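Local structure of translation initiation factor eIF2b-like protein (Chaetomium thermophilum, 4ZEM) at residues Q39-G42 and D43-A46. The protein is the beta subunit of eIF2B, the heterodecameric complex that probably serves as guanine nucleotide exchange factor for eIF2 in translation initiation. Residues are numbered along the deposited sequence; the frame is centred on the assembly and turned at random.
Sequences QVTG and DECA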
loop_
_atom_site.group_PDB
_atom_site.type_symbol
_atom_site.label_atom_id
_atom_site.label_comp_id
_atom_site.label_asym_id
_atom_site.label_seq_id
_atom_site.Cartn_x
_atom_site.Cartn_y
_atom_site.Cartn_z
ATOM N N GLN A 39 13.154 5.026 10.607
ATOM C CA GLN A 39 12.669 4.107 11.628
ATOM C C GLN A 39 11.359 3.481 11.147
ATOM O O GLN A 39 11.048 2.335 11.475
ATOM C CB GLN A 39 12.497 4.822 12.967
ATOM C CG GLN A 39 12.174 3.894 14.123
ATOM C CD GLN A 39 12.233 4.599 15.459
ATOM O OE1 GLN A 39 12.619 5.766 15.541
ATOM N NE2 GLN A 39 11.852 3.895 16.518
ATOM N N VAL A 40 10.590 4.252 10.380
ATOM C CA VAL A 40 9.289 3.815 9.878
ATOM C C VAL A 40 9.422 3.585 8.374
ATOM O O VAL A 40 9.825 4.484 7.632
ATOM C CB VAL A 40 8.178 4.845 10.170
ATOM C CG1 VAL A 40 6.899 4.490 9.421
ATOM C CG2 VAL A 40 7.920 4.929 11.667
ATOM N N THR A 41 9.077 2.377 7.931
ATOM C CA THR A 41 9.329 1.960 6.551
ATOM C C THR A 41 8.250 1.058 5.964
ATOM O O THR A 41 7.603 0.297 6.686
ATOM C CB THR A 41 10.664 1.206 6.438
ATOM O OG1 THR A 41 10.808 0.339 7.568
ATOM C CG2 THR A 41 11.833 2.174 6.409
ATOM N N GLY A 42 8.077 1.142 4.648
ATOM C CA GLY A 42 7.175 0.260 3.925
ATOM C C GLY A 42 5.695 0.375 4.229
ATOM O O GLY A 42 5.124 1.459 4.188
ATOM N N ASP A 43 5.055 -0.762 4.477
ATOM C CA ASP A 43 3.607 -0.794 4.671
ATOM C C ASP A 43 3.125 -0.241 6.016
ATOM O O ASP A 43 1.964 0.159 6.137
ATOM C CB ASP A 43 3.085 -2.222 4.496
ATOM C CG ASP A 43 3.701 -2.927 3.301
ATOM O OD1 ASP A 43 4.213 -2.231 2.399
ATOM O OD2 ASP A 43 3.659 -4.176 3.258
ATOM N N GLU A 44 3.991 -0.214 7.027
ATOM C CA GLU A 44 3.566 0.330 8.315
ATOM C C GLU A 44 3.597 1.846 8.227
ATOM O O GLU A 44 3.009 2.550 9.047
ATOM C CB GLU A 44 4.448 -0.166 9.460
ATOM C CG GLU A 44 5.893 0.269 9.374
ATOM C CD GLU A 44 6.737 -0.322 10.487
ATOM O OE1 GLU A 44 6.153 -0.783 11.492
ATOM O OE2 GLU A 44 7.980 -0.324 10.361
ATOM N N CYS A 45 4.288 2.328 7.203
ATOM C CA CYS A 45 4.281 3.728 6.825
ATOM C C CYS A 45 2.901 4.133 6.299
ATOM O O CYS A 45 2.424 5.235 6.576
ATOM C CB CYS A 45 5.384 3.986 5.793
ATOM S SG CYS A 45 5.237 5.461 4.814
ATOM N N ALA A 46 2.261 3.238 5.548
ATOM C CA ALA A 46 0.941 3.509 4.977
ATOM C C ALA A 46 -0.080 3.805 6.071
ATOM O O ALA A 46 -0.829 4.783 5.990
ATOM C CB ALA A 46 0.477 2.341 4.134
#
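Val40 and Cys45 form the buried side of the turn that carries the chain from the loop after helix 24-37 into helix 43-59. CG1 of Val40 is the branch that touches: set anti to the backbone N, it reaches along the loop to lie 3.8 Å from Cys45 CA, with Cys45 CB only slightly farther off. This apolar patch continues into neighbouring helices, with Val40 also packing on Leu12 and Leu34, and Cys45 on Leu35 and Ile89. Cys45 points its CB at the loop, close to the Gly42 carbonyl oxygen, and the backbone closes the turn there through a weak hydrogen bond from Cys45 N to Gly42 O, 3.2 Å long and bent to 131° at the hydrogen. Gly42 turns the chain with a positive phi of 65°, and Ala46 N gives a weak bond to Asp43 O within the 43-46 segment.

The other side is looser. Thr41 and Glu44 run alongside each other, pointing the same way, but OG1 of Thr41 and OE2 of Glu44 remain 4.0 Å apart and make no hydrogen bond. With CG lying between its backbone N and carbonyl carbon (chi1 64°) and the chain extended beyond, Glu44 folds back along the loop; its CG, rather than the carboxylate, comes nearest to Thr41 O. CB of Asp43 points away overall, though the side chain still brushes the Gly42 carbonyl carbon, and its OD1 forms a salt bridge with Lys309, linking this turn to a residue far along the sequence. The chemistry is therefore divided: apolar packing, shared with neighbouring helices, covers one flank, a single weak backbone bond closes the turn, and Glu44 lies on the exposed side with Thr41, while Asp43 leaves elsewhere toward Lys309, which probably offsets its charge.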